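Local coordinates for protein 4-hydroxy-tetrahydrodipicolinate synthase (Thermotoga maritima, PDB 1O5K) that probably catalyses the condensation of pyruvate with aspartate beta-semialdehyde into 4-hydroxy-tetrahydrodipicolinate, a step of lysine biosynthesis, as a homotetramer, at residues T19-P24 with E36-Y41; K95-V100 with S134-L139; V143-G148 with V152-E157; D204-L209 with D215-V220. All blocks are in the same frame, centred on the assembly; numbering follows the deposited sequence.

The four contacts sample one TIM barrel at different depths and show how chemistry follows position. Interactions 1 and 4 are buried and mainly apolar, each setting a helix against a barrel strand or the chain that leaves it; strands 16-20 and 216-219 lie side by side, and Ala20 N is probably hydrogen-bonded to Ser219 O, 2.8 Å away. Interaction 3, also buried, is instead polar: an asparagine amide and a water shape a loop next to the predicted catalytic tyrosine. Interaction 2 lies farther out, partly open to solvent, where a helix meets the turn that follows helix 123-134 through aliphatic carbons; its segment 134-139 runs almost directly into the strand of interaction 3.

Interaction 1: T19-P24 with E36-Y41; sequences TAIVTP and ERLVRY
The two backbones come nearest at Ile21 and Val39, with 8.1 Å between their CA atoms, so that side chains alone bridge the interval. Ile21 and Leu38 reach for each other tip to tip. Ile21 CG1 and Leu38 CG both stand anti to the backbone N (chi1 -166° and -171°), which brings Ile21 CG1 to 3.6 Å from Leu38 CD2. The end of the isoleucine passes on at about a right angle to Val39, CD1 lying 3.8 Å from Val39 CG2. This is the first beta-alpha unit of the TIM barrel: strand 16-20 lies in the parallel sheet and helix 32-44 packs on its outer side. Val22 adds a second apolar contact, its CG2 crossing the leucine at about a right angle, 3.5 Å from Leu38 CD2. Its side chain also lies about 4 Å from that of Thr56, a predicted pyruvate-binding residue. Leu271 of helix 265-273 touches both Val22 and Leu38, while Ile77 and Val78 of helix 64-78 meet Val39. On another side of the helix Arg40 NH2 forms a salt bridge with Glu36 OE1 at 2.6 Å, and Glu36 OE2 has a second partner in Arg73.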
loop_
_atom_site.group_PDB
_atom_site.type_symbol
_atom_site.label_atom_id
_atom_site.label_comp_id
_atom_site.label_asym_id
_atom_site.label_seq_id
_atom_site.Cartn_x
_atom_site.Cartn_y
_atom_site.Cartn_z
ATOM N N THR A 19 -3.981 -28.623 -10.768
ATOM C CA THR A 19 -5.227 -28.067 -10.203
ATOM C C THR A 19 -5.231 -28.091 -8.696
ATOM O O THR A 19 -5.036 -29.111 -8.127
ATOM C CB THR A 19 -6.401 -28.837 -10.714
ATOM O OG1 THR A 19 -6.507 -28.618 -12.154
ATOM C CG2 THR A 19 -7.723 -28.330 -10.145
ATOM N N ALA A 20 -5.478 -26.939 -8.080
ATOM C CA ALA A 20 -5.642 -26.860 -6.624
ATOM C C ALA A 20 -7.115 -27.171 -6.407
ATOM O O ALA A 20 -7.983 -26.311 -6.474
ATOM C CB ALA A 20 -5.282 -25.493 -6.121
ATOM N N ILE A 21 -7.389 -28.434 -6.173
ATOM C CA ILE A 21 -8.768 -28.953 -6.288
ATOM C C ILE A 21 -9.529 -28.657 -4.994
ATOM O O ILE A 21 -8.946 -28.660 -3.904
ATOM C CB ILE A 21 -8.752 -30.440 -6.660
ATOM C CG1 ILE A 21 -10.154 -30.878 -7.119
ATOM C CG2 ILE A 21 -8.210 -31.319 -5.503
ATOM C CD1 ILE A 21 -10.210 -32.208 -7.818
ATOM N N VAL A 22 -10.797 -28.266 -5.146
ATOM C CA VAL A 22 -11.702 -28.092 -4.004
ATOM C C VAL A 22 -11.980 -29.419 -3.267
ATOM O O VAL A 22 -11.761 -30.500 -3.787
ATOM C CB VAL A 22 -13.062 -27.463 -4.393
ATOM C CG1 VAL A 22 -12.919 -26.104 -5.096
ATOM C CG2 VAL A 22 -13.857 -28.426 -5.259
ATOM N N THR A 23 -12.386 -29.277 -2.004
ATOM C CA THR A 23 -12.838 -30.348 -1.169
ATOM C C THR A 23 -14.373 -30.229 -1.080
ATOM O O THR A 23 -14.873 -29.421 -0.325
ATOM C CB THR A 23 -12.177 -30.243 0.228
ATOM O OG1 THR A 23 -10.741 -30.326 0.100
ATOM C CG2 THR A 23 -12.573 -31.439 1.064
ATOM N N PRO A 24 -15.131 -31.020 -1.850
ATOM C CA PRO A 24 -16.573 -30.935 -1.744
ATOM C C PRO A 24 -17.116 -31.479 -0.443
ATOM O O PRO A 24 -16.579 -32.446 0.113
ATOM C CB PRO A 24 -17.071 -31.789 -2.920
ATOM C CG PRO A 24 -15.861 -31.994 -3.783
ATOM C CD PRO A 24 -14.713 -31.977 -2.874
ATOM N N GLU A 36 -14.861 -37.357 -6.745
ATOM C CA GLU A 36 -14.392 -38.273 -7.786
ATOM C C GLU A 36 -14.809 -37.819 -9.212
ATOM O O GLU A 36 -13.998 -37.916 -10.153
ATOM C CB GLU A 36 -14.806 -39.705 -7.477
ATOM C CG GLU A 36 -14.584 -40.640 -8.645
ATOM C CD GLU A 36 -14.653 -42.106 -8.277
ATOM O OE1 GLU A 36 -14.560 -42.911 -9.223
ATOM O OE2 GLU A 36 -14.773 -42.439 -7.070
ATOM N N ARG A 37 -16.019 -37.270 -9.351
ATOM C CA ARG A 37 -16.476 -36.666 -10.617
ATOM C C ARG A 37 -15.575 -35.512 -11.060
ATOM O O ARG A 37 -15.299 -35.338 -12.259
ATOM C CB ARG A 37 -17.909 -36.105 -10.511
ATOM C CG ARG A 37 -19.011 -37.115 -10.520
ATOM C CD ARG A 37 -20.430 -36.506 -10.845
ATOM N NE ARG A 37 -20.920 -35.536 -9.850
ATOM C CZ ARG A 37 -21.718 -35.837 -8.813
ATOM N NH1 ARG A 37 -22.140 -37.088 -8.612
ATOM N NH2 ARG A 37 -22.108 -34.884 -7.966
ATOM N N LEU A 38 -15.168 -34.706 -10.095
ATOM C CA LEU A 38 -14.302 -33.570 -10.353
ATOM C C LEU A 38 -12.898 -34.038 -10.757
ATOM O O LEU A 38 -12.328 -33.494 -11.697
ATOM C CB LEU A 38 -14.261 -32.630 -9.146
ATOM C CG LEU A 38 -13.560 -31.312 -9.394
ATOM C CD1 LEU A 38 -14.162 -30.612 -10.636
ATOM C CD2 LEU A 38 -13.585 -30.387 -8.152
ATOM N N VAL A 39 -12.359 -35.042 -10.060
ATOM C CA VAL A 39 -11.025 -35.576 -10.406
ATOM C C VAL A 39 -11.086 -36.117 -11.838
ATOM O O VAL A 39 -10.238 -35.797 -12.634
ATOM C CB VAL A 39 -10.569 -36.647 -9.429
ATOM C CG1 VAL A 39 -9.274 -37.352 -9.904
ATOM C CG2 VAL A 39 -10.387 -36.029 -8.027
ATOM N N ARG A 40 -12.137 -36.864 -12.180
ATOM C CA ARG A 40 -12.241 -37.416 -13.535
ATOM C C ARG A 40 -12.285 -36.306 -14.622
ATOM O O ARG A 40 -11.630 -36.409 -15.664
ATOM C CB ARG A 40 -13.420 -38.373 -13.650
ATOM C CG ARG A 40 -13.218 -39.630 -12.800
ATOM C CD ARG A 40 -14.346 -40.690 -12.931
ATOM N NE ARG A 40 -14.076 -41.747 -11.952
ATOM C CZ ARG A 40 -13.105 -42.660 -12.070
ATOM N NH1 ARG A 40 -12.326 -42.700 -13.154
ATOM N NH2 ARG A 40 -12.909 -43.557 -11.105
ATOM N N TYR A 41 -12.990 -35.224 -14.337
ATOM C CA TYR A 41 -12.989 -34.028 -15.210
ATOM C C TYR A 41 -11.615 -33.423 -15.418
ATOM O O TYR A 41 -11.294 -33.000 -16.516
ATOM C CB TYR A 41 -13.963 -33.016 -14.594
ATOM C CG TYR A 41 -14.211 -31.700 -15.315
ATOM C CD1 TYR A 41 -14.696 -31.668 -16.617
ATOM C CD2 TYR A 41 -14.077 -30.486 -14.636
ATOM C CE1 TYR A 41 -14.983 -30.466 -17.237
ATOM C CE2 TYR A 41 -14.366 -29.267 -15.266
ATOM C CZ TYR A 41 -14.832 -29.255 -16.541
ATOM O OH TYR A 41 -15.142 -28.030 -17.137
#

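Interaction 2: K95-V100 with S134-L139; sequences KTLKLV and SERTDL
Val100 and Thr137 form the buried half of this contact, Leu97 and Arg136 the outer half. The methyl CG1 of Val100 crosses the threonine at about a right angle, 3.9 Å from Thr137 CB and likewise near OG1 and CG2, while Ile133 packs on the same valine. With OG1 anti to the backbone N (chi1 174°), the hydroxyl accepts a bond from Leu139 N at 3.0 Å, nearly straight (162°), which defines an ST turn. Segment 134-139 links helix 123-134 to strand 141-144, lying against helix 93-106 at the end of the TIM barrel away from the active site. With an alanine at Thr137, Leu139 N would probably be left without its acceptor and Val100 CG1 would face a gap. Toward solvent the fit uses an arginine's aliphatic part: Leu97 CD2 lies 3.5 Å from Arg136 CD, and both leucine methyls straddle Arg136 CB. The guanidinium leads away from the helix, to a cation-pi contact with Tyr132, a hydrogen bond to its carbonyl and a salt bridge with Glu135 whose hydrogen bond, Arg136 NH1 to Glu135 OE1 at 3.3 Å, is weak. Leu139 CD1, 4.2 Å from Val100 O, is looser still.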
loop_
_atom_site.group_PDB
_atom_site.type_symbol
_atom_site.label_atom_id
_atom_site.label_comp_id
_atom_site.label_asym_id
_atom_site.label_seq_id
_atom_site.Cartn_x
_atom_site.Cartn_y
_atom_site.Cartn_z
ATOM N N LYS A 95 4.805 -29.289 13.704
ATOM C CA LYS A 95 3.508 -29.803 13.246
ATOM C C LYS A 95 3.502 -29.968 11.742
ATOM O O LYS A 95 2.911 -30.904 11.237
ATOM C CB LYS A 95 2.360 -28.865 13.613
ATOM C CG LYS A 95 0.960 -29.366 13.160
ATOM C CD LYS A 95 0.598 -30.703 13.773
ATOM C CE LYS A 95 -0.591 -31.366 13.038
ATOM N NZ LYS A 95 -1.068 -32.620 13.723
ATOM N N THR A 96 4.210 -29.098 11.039
ATOM C CA THR A 96 4.350 -29.217 9.590
ATOM C C THR A 96 5.034 -30.527 9.224
ATOM O O THR A 96 4.584 -31.255 8.351
ATOM C CB THR A 96 5.124 -28.020 9.022
ATOM O OG1 THR A 96 4.380 -26.795 9.181
ATOM C CG2 THR A 96 5.274 -28.168 7.527
ATOM N N LEU A 97 6.117 -30.866 9.907
ATOM C CA LEU A 97 6.779 -32.125 9.641
ATOM C C LEU A 97 5.824 -33.302 9.842
ATOM O O LEU A 97 5.802 -34.229 9.050
ATOM C CB LEU A 97 8.046 -32.254 10.476
ATOM C CG LEU A 97 8.797 -33.583 10.251
ATOM C CD1 LEU A 97 9.137 -33.808 8.753
ATOM C CD2 LEU A 97 9.994 -33.607 11.116
ATOM N N LYS A 98 5.026 -33.272 10.905
ATOM C CA LYS A 98 4.092 -34.321 11.167
ATOM C C LYS A 98 3.145 -34.491 9.986
ATOM O O LYS A 98 2.891 -35.599 9.535
ATOM C CB LYS A 98 3.302 -34.017 12.441
ATOM C CG LYS A 98 2.342 -35.126 12.887
ATOM C CD LYS A 98 1.038 -34.513 13.413
ATOM C CE LYS A 98 0.118 -35.533 14.046
ATOM N NZ LYS A 98 0.759 -36.205 15.207
ATOM N N LEU A 99 2.632 -33.394 9.465
ATOM C CA LEU A 99 1.744 -33.500 8.304
ATOM C C LEU A 99 2.427 -33.994 7.049
ATOM O O LEU A 99 1.853 -34.739 6.240
ATOM C CB LEU A 99 1.129 -32.167 8.009
ATOM C CG LEU A 99 0.082 -31.654 9.010
ATOM C CD1 LEU A 99 -0.501 -30.383 8.492
ATOM C CD2 LEU A 99 -1.017 -32.628 9.242
ATOM N N VAL A 100 3.663 -33.577 6.885
ATOM C CA VAL A 100 4.476 -34.021 5.741
ATOM C C VAL A 100 4.705 -35.526 5.825
ATOM O O VAL A 100 4.476 -36.260 4.866
ATOM C CB VAL A 100 5.780 -33.227 5.694
ATOM C CG1 VAL A 100 6.778 -33.853 4.733
ATOM C CG2 VAL A 100 5.501 -31.812 5.334
ATOM N N SER A 134 12.966 -30.580 5.125
ATOM C CA SER A 134 13.724 -31.189 4.021
ATOM C C SER A 134 14.640 -32.303 4.529
ATOM O O SER A 134 14.760 -33.337 3.891
ATOM C CB SER A 134 14.501 -30.080 3.276
ATOM O OG SER A 134 15.517 -30.579 2.416
ATOM N N GLU A 135 15.300 -32.078 5.661
ATOM C CA GLU A 135 16.298 -33.036 6.190
ATOM C C GLU A 135 15.616 -34.272 6.759
ATOM O O GLU A 135 16.282 -35.235 7.109
ATOM C CB GLU A 135 17.179 -32.386 7.263
ATOM C CG GLU A 135 18.006 -31.221 6.748
ATOM C CD GLU A 135 18.822 -30.513 7.848
ATOM O OE1 GLU A 135 18.385 -30.491 9.052
ATOM O OE2 GLU A 135 19.872 -29.930 7.483
ATOM N N ARG A 136 14.287 -34.253 6.845
ATOM C CA ARG A 136 13.537 -35.280 7.539
ATOM C C ARG A 136 12.468 -35.985 6.712
ATOM O O ARG A 136 11.676 -36.723 7.254
ATOM C CB ARG A 136 12.932 -34.679 8.805
ATOM C CG ARG A 136 13.954 -34.475 9.871
ATOM C CD ARG A 136 13.519 -33.563 11.055
ATOM N NE ARG A 136 14.642 -33.373 11.987
ATOM C CZ ARG A 136 15.679 -32.543 11.809
ATOM N NH1 ARG A 136 15.801 -31.785 10.723
ATOM N NH2 ARG A 136 16.616 -32.470 12.736
ATOM N N THR A 137 12.462 -35.782 5.404
ATOM C CA THR A 137 11.520 -36.469 4.530
ATOM C C THR A 137 12.234 -36.788 3.251
ATOM O O THR A 137 13.186 -36.082 2.862
ATOM C CB THR A 137 10.226 -35.631 4.256
ATOM O OG1 THR A 137 9.403 -36.296 3.286
ATOM C CG2 THR A 137 10.507 -34.274 3.607
ATOM N N ASP A 138 11.800 -37.857 2.603
ATOM C CA ASP A 138 12.243 -38.166 1.244
ATOM C C ASP A 138 11.392 -37.561 0.133
ATOM O O ASP A 138 11.769 -37.631 -1.052
ATOM C CB ASP A 138 12.288 -39.672 1.067
ATOM C CG ASP A 138 13.477 -40.284 1.755
ATOM O OD1 ASP A 138 14.526 -39.586 1.799
ATOM O OD2 ASP A 138 13.474 -41.440 2.277
ATOM N N LEU A 139 10.260 -36.980 0.504
ATOM C CA LEU A 139 9.343 -36.385 -0.469
ATOM C C LEU A 139 9.860 -35.083 -1.051
ATOM O O LEU A 139 10.588 -34.340 -0.391
ATOM C CB LEU A 139 8.004 -36.062 0.169
ATOM C CG LEU A 139 6.924 -37.111 0.322
ATOM C CD1 LEU A 139 5.672 -36.434 0.853
ATOM C CD2 LEU A 139 6.670 -37.864 -0.998
#

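Interaction 3: V143-G148 with V152-E157; sequences VYNVPG and VNVLPE
In the loop that leaves strand 141-144 at the catalytic end of the TIM barrel, the side-chain amide of Asn145 fastens the returning chain at Asn153 and Val154. CG stands anti to the backbone N (chi1 -173°), carrying the amide across to segment 152-157. Val154 N gives a 2.9 Å bond to Asn145 OD1 that is almost straight (175°), though the donor stands above the carbonyl plane, 47° out of it. At the other end of the amide, Asn145 ND2 donates within its own plane to Asn153 OD1 at 2.9 Å. A further bond from ND2 to Glu174 helps fix the rotation of the group. Asn153 OD1 in turn receives Asn176 ND2. A water sits between the two segments, donating to Val152 O at 2.7 Å and to Asn145 OD1, and accepting from Val146 N at 2.8 Å. Carbon contacts complete the fit. Pro147 lies alongside Asn153, pointing the same way, and its CA makes a CA-H...O contact of 3.3 Å with Val152 O; Val143 CG1 rests more loosely on Val154 CG2. Tyr144, just before the asparagine, points away from all this. Val146 CG1 lies over one face of its ring, toward the rim, its OH makes a weak hydrogen bond to Thr55, and Tyr118 of the second subunit packs on it, consistent with the Tyr-Thr-Tyr proton relay of the dihydrodipicolinate synthase active site, completed across the dimer.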
loop_
_atom_site.group_PDB
_atom_site.type_symbol
_atom_site.label_atom_id
_atom_site.label_comp_id
_atom_site.label_asym_id
_atom_site.label_seq_id
_atom_site.Cartn_x
_atom_site.Cartn_y
_atom_site.Cartn_z
ATOM N N VAL A 143 7.590 -25.015 -1.983
ATOM C CA VAL A 143 7.393 -23.832 -1.131
ATOM C C VAL A 143 6.216 -23.117 -1.733
ATOM O O VAL A 143 6.078 -23.015 -2.944
ATOM C CB VAL A 143 8.632 -22.913 -1.190
ATOM C CG1 VAL A 143 8.392 -21.553 -0.555
ATOM C CG2 VAL A 143 9.820 -23.629 -0.587
ATOM N N TYR A 144 5.363 -22.604 -0.884
ATOM C CA TYR A 144 4.210 -21.812 -1.348
ATOM C C TYR A 144 4.226 -20.439 -0.685
ATOM O O TYR A 144 4.087 -20.316 0.533
ATOM C CB TYR A 144 2.965 -22.584 -1.045
ATOM C CG TYR A 144 1.621 -21.883 -1.315
ATOM C CD1 TYR A 144 1.504 -20.884 -2.286
ATOM C CD2 TYR A 144 0.501 -22.270 -0.626
ATOM C CE1 TYR A 144 0.295 -20.282 -2.520
ATOM C CE2 TYR A 144 -0.735 -21.681 -0.845
ATOM C CZ TYR A 144 -0.818 -20.693 -1.790
ATOM O OH TYR A 144 -1.992 -20.062 -2.054
ATOM N N ASN A 145 4.417 -19.424 -1.521
ATOM C CA ASN A 145 4.504 -18.037 -1.122
ATOM C C ASN A 145 3.248 -17.299 -1.507
ATOM O O ASN A 145 2.879 -17.245 -2.675
ATOM C CB ASN A 145 5.727 -17.383 -1.774
ATOM C CG ASN A 145 5.975 -16.005 -1.265
ATOM O OD1 ASN A 145 6.008 -15.787 -0.048
ATOM N ND2 ASN A 145 6.130 -15.046 -2.179
ATOM N N VAL A 146 2.585 -16.762 -0.496
ATOM C CA VAL A 146 1.260 -16.076 -0.686
ATOM C C VAL A 146 1.091 -15.020 0.401
ATOM O O VAL A 146 0.290 -15.166 1.353
ATOM C CB VAL A 146 0.101 -17.095 -0.796
ATOM C CG1 VAL A 146 -0.099 -18.009 0.396
ATOM C CG2 VAL A 146 -1.207 -16.373 -1.135
ATOM N N PRO A 147 1.888 -13.944 0.281
ATOM C CA PRO A 147 1.974 -12.924 1.361
ATOM C C PRO A 147 0.660 -12.280 1.742
ATOM O O PRO A 147 0.441 -11.936 2.889
ATOM C CB PRO A 147 2.941 -11.890 0.797
ATOM C CG PRO A 147 3.199 -12.240 -0.597
ATOM C CD PRO A 147 2.854 -13.674 -0.803
ATOM N N GLY A 148 -0.247 -12.154 0.788
ATOM C CA GLY A 148 -1.557 -11.574 1.085
ATOM C C GLY A 148 -2.394 -12.380 2.076
ATOM O O GLY A 148 -3.242 -11.809 2.810
ATOM N N VAL A 152 3.709 -12.804 5.289
ATOM C CA VAL A 152 5.160 -12.879 5.091
ATOM C C VAL A 152 5.401 -13.183 3.628
ATOM O O VAL A 152 4.634 -13.959 3.010
ATOM C CB VAL A 152 5.807 -13.963 5.980
ATOM C CG1 VAL A 152 5.420 -15.378 5.523
ATOM C CG2 VAL A 152 7.312 -13.778 5.945
ATOM N N ASN A 153 6.386 -12.501 3.057
ATOM C CA ASN A 153 6.841 -12.737 1.689
ATOM C C ASN A 153 8.223 -13.393 1.698
ATOM O O ASN A 153 9.150 -12.865 2.349
ATOM C CB ASN A 153 6.940 -11.420 0.948
ATOM C CG ASN A 153 7.357 -11.611 -0.479
ATOM O OD1 ASN A 153 6.766 -12.394 -1.179
ATOM N ND2 ASN A 153 8.415 -10.891 -0.913
ATOM N N VAL A 154 8.369 -14.494 0.969
ATOM C CA VAL A 154 9.702 -15.119 0.739
ATOM C C VAL A 154 10.433 -14.279 -0.270
ATOM O O VAL A 154 9.989 -14.179 -1.422
ATOM C CB VAL A 154 9.646 -16.552 0.130
ATOM C CG1 VAL A 154 11.041 -17.162 0.072
ATOM C CG2 VAL A 154 8.724 -17.458 0.912
ATOM N N LEU A 155 11.553 -13.693 0.124
ATOM C CA LEU A 155 12.299 -12.883 -0.819
ATOM C C LEU A 155 12.879 -13.813 -1.863
ATOM O O LEU A 155 13.197 -14.958 -1.531
ATOM C CB LEU A 155 13.441 -12.145 -0.129
ATOM C CG LEU A 155 13.053 -11.077 0.855
ATOM C CD1 LEU A 155 14.285 -10.575 1.529
ATOM C CD2 LEU A 155 12.263 -9.909 0.202
ATOM N N PRO A 156 12.986 -13.376 -3.115
ATOM C CA PRO A 156 13.627 -14.170 -4.161
ATOM C C PRO A 156 14.984 -14.741 -3.720
ATOM O O PRO A 156 15.266 -15.914 -3.949
ATOM C CB PRO A 156 13.696 -13.176 -5.353
ATOM C CG PRO A 156 12.440 -12.316 -5.102
ATOM C CD PRO A 156 12.398 -12.122 -3.647
ATOM N N GLU A 157 15.793 -13.942 -3.038
ATOM C CA GLU A 157 17.110 -14.414 -2.613
ATOM C C GLU A 157 16.989 -15.562 -1.634
ATOM O O GLU A 157 17.887 -16.422 -1.569
ATOM C CB GLU A 157 17.931 -13.280 -2.006
ATOM C CG GLU A 157 17.874 -12.015 -2.866
ATOM C CD GLU A 157 16.772 -11.042 -2.392
ATOM O OE1 GLU A 157 17.015 -10.285 -1.412
ATOM O OE2 GLU A 157 15.665 -11.029 -2.958
HETATM O O HOH W 1 3.689 -16.291 2.053
#

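Interaction 4: D204-L209 with D215-V220; sequences DRTFYL and DGVISV
Asp215 opens segment 215-220 with its backbone N 4.0 Å from Leu209 CD2, while its carboxylate points off to salt bridges with Lys190 and Arg15. Next, Gly216 offers its carbonyl: Gly216 O lies 3.5 Å from Leu209 CD2, with Thr206 CG2 also near. Its backbone angles (phi 132°, psi -145°) suit glycine, because a side chain would collide with the carbonyl O of Asp215. Val217 then turns toward the helix and carries the tightest packing. Thr206 and Val217 cross at about a right angle, their CA atoms 6.0 Å apart, with Thr206 OG1 3.3 Å from Val217 CG2 and Thr206 CG2 3.7 Å from Val217 CB. The same hydroxyl is hydrogen-bonded to the carbonyl of Asp203. With an alanine at Thr206, the Asp203 carbonyl would probably lose this hydroxyl and a gap would open beside Val217, where Met229 of helix 226-237 also packs. Ile218 points the other way, and is predicted to help bind pyruvate. Ser219 OG and Val220 N both bind the carboxylate of Asp203. Beyond the contact, Arg205 and Tyr208 reach a third subunit, at its Asp180 and Asp183. The arrangement is that of the last alpha-to-beta connection of a TIM barrel, where helix 206-212 leads to strand 216-219, which lies beside strand 16-20 and closes the barrel.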
loop_
_atom_site.group_PDB
_atom_site.type_symbol
_atom_site.label_atom_id
_atom_site.label_comp_id
_atom_site.label_asym_id
_atom_site.label_seq_id
_atom_site.Cartn_x
_atom_site.Cartn_y
_atom_site.Cartn_z
ATOM N N ASP A 204 -4.192 -15.401 -13.042
ATOM C CA ASP A 204 -4.008 -14.220 -13.873
ATOM C C ASP A 204 -2.558 -13.735 -13.962
ATOM O O ASP A 204 -2.294 -12.721 -14.586
ATOM C CB ASP A 204 -4.967 -13.075 -13.440
ATOM C CG ASP A 204 -4.616 -12.451 -12.097
ATOM O OD1 ASP A 204 -3.614 -12.852 -11.438
ATOM O OD2 ASP A 204 -5.329 -11.527 -11.619
ATOM N N ARG A 205 -1.625 -14.469 -13.379
ATOM C CA ARG A 205 -0.161 -14.196 -13.610
ATOM C C ARG A 205 0.534 -15.310 -14.413
ATOM O O ARG A 205 1.697 -15.177 -14.753
ATOM C CB ARG A 205 0.566 -14.030 -12.286
ATOM C CG ARG A 205 0.082 -12.821 -11.467
ATOM C CD ARG A 205 0.506 -11.520 -12.035
ATOM N NE ARG A 205 0.140 -10.349 -11.256
ATOM C CZ ARG A 205 -1.043 -9.747 -11.284
ATOM N NH1 ARG A 205 -2.073 -10.233 -12.012
ATOM N NH2 ARG A 205 -1.193 -8.632 -10.587
ATOM N N THR A 206 -0.182 -16.388 -14.745
ATOM C CA THR A 206 0.437 -17.557 -15.428
ATOM C C THR A 206 1.157 -17.156 -16.714
ATOM O O THR A 206 2.320 -17.517 -16.929
ATOM C CB THR A 206 -0.601 -18.606 -15.743
ATOM O OG1 THR A 206 -1.271 -18.987 -14.540
ATOM C CG2 THR A 206 0.091 -19.869 -16.311
ATOM N N PHE A 207 0.464 -16.445 -17.597
ATOM C CA PHE A 207 1.046 -15.995 -18.847
ATOM C C PHE A 207 2.393 -15.276 -18.637
ATOM O O PHE A 207 3.407 -15.607 -19.248
ATOM C CB PHE A 207 0.073 -15.107 -19.650
ATOM C CG PHE A 207 0.672 -14.550 -20.901
ATOM C CD1 PHE A 207 0.982 -15.382 -21.966
ATOM C CD2 PHE A 207 1.003 -13.173 -20.999
ATOM C CE1 PHE A 207 1.552 -14.897 -23.120
ATOM C CE2 PHE A 207 1.630 -12.687 -22.149
ATOM C CZ PHE A 207 1.903 -13.557 -23.195
ATOM N N TYR A 208 2.394 -14.326 -17.726
ATOM C CA TYR A 208 3.571 -13.520 -17.501
ATOM C C TYR A 208 4.670 -14.328 -16.785
ATOM O O TYR A 208 5.851 -14.130 -17.067
ATOM C CB TYR A 208 3.230 -12.206 -16.810
ATOM C CG TYR A 208 2.411 -11.319 -17.684
ATOM C CD1 TYR A 208 2.958 -10.705 -18.801
ATOM C CD2 TYR A 208 1.022 -11.167 -17.451
ATOM C CE1 TYR A 208 2.184 -9.956 -19.657
ATOM C CE2 TYR A 208 0.240 -10.384 -18.320
ATOM C CZ TYR A 208 0.809 -9.801 -19.400
ATOM O OH TYR A 208 0.045 -9.035 -20.272
ATOM N N LEU A 209 4.277 -15.237 -15.906
ATOM C CA LEU A 209 5.221 -16.141 -15.295
ATOM C C LEU A 209 5.838 -17.094 -16.291
ATOM O O LEU A 209 7.041 -17.333 -16.212
ATOM C CB LEU A 209 4.594 -16.883 -14.121
ATOM C CG LEU A 209 5.560 -17.811 -13.425
ATOM C CD1 LEU A 209 5.333 -17.583 -11.906
ATOM C CD2 LEU A 209 5.292 -19.221 -13.901
ATOM N N ASP A 215 7.326 -22.467 -15.075
ATOM C CA ASP A 215 6.960 -23.821 -15.423
ATOM C C ASP A 215 5.457 -24.174 -15.492
ATOM O O ASP A 215 5.102 -25.318 -15.758
ATOM C CB ASP A 215 7.696 -24.787 -14.498
ATOM C CG ASP A 215 9.160 -24.618 -14.633
ATOM O OD1 ASP A 215 9.788 -24.015 -13.747
ATOM O OD2 ASP A 215 9.724 -24.918 -15.688
ATOM N N GLY A 216 4.596 -23.179 -15.317
ATOM C CA GLY A 216 3.187 -23.410 -15.331
ATOM C C GLY A 216 2.473 -22.759 -14.178
ATOM O O GLY A 216 2.833 -21.671 -13.722
ATOM N N VAL A 217 1.442 -23.435 -13.701
ATOM C CA VAL A 217 0.525 -22.872 -12.731
ATOM C C VAL A 217 -0.106 -23.921 -11.838
ATOM O O VAL A 217 -0.412 -25.014 -12.280
ATOM C CB VAL A 217 -0.601 -22.028 -13.392
ATOM C CG1 VAL A 217 -1.373 -22.867 -14.435
ATOM C CG2 VAL A 217 -1.568 -21.385 -12.360
ATOM N N ILE A 218 -0.206 -23.585 -10.551
ATOM C CA ILE A 218 -1.017 -24.343 -9.623
ATOM C C ILE A 218 -2.301 -23.495 -9.483
ATOM O O ILE A 218 -2.299 -22.403 -8.895
ATOM C CB ILE A 218 -0.314 -24.644 -8.308
ATOM C CG1 ILE A 218 0.860 -25.619 -8.564
ATOM C CG2 ILE A 218 -1.365 -25.243 -7.329
ATOM C CD1 ILE A 218 1.845 -25.777 -7.368
ATOM N N SER A 219 -3.346 -23.998 -10.154
ATOM C CA SER A 219 -4.500 -23.217 -10.589
ATOM C C SER A 219 -5.750 -23.415 -9.774
ATOM O O SER A 219 -6.079 -24.499 -9.368
ATOM C CB SER A 219 -4.832 -23.616 -12.039
ATOM O OG SER A 219 -5.921 -22.878 -12.564
ATOM N N VAL A 220 -6.493 -22.335 -9.640
ATOM C CA VAL A 220 -7.893 -22.397 -9.123
ATOM C C VAL A 220 -8.879 -22.533 -10.311
ATOM O O VAL A 220 -9.826 -23.344 -10.317
ATOM C CB VAL A 220 -8.172 -21.148 -8.372
ATOM C CG1 VAL A 220 -9.663 -21.010 -8.021
ATOM C CG2 VAL A 220 -7.313 -21.098 -7.067
#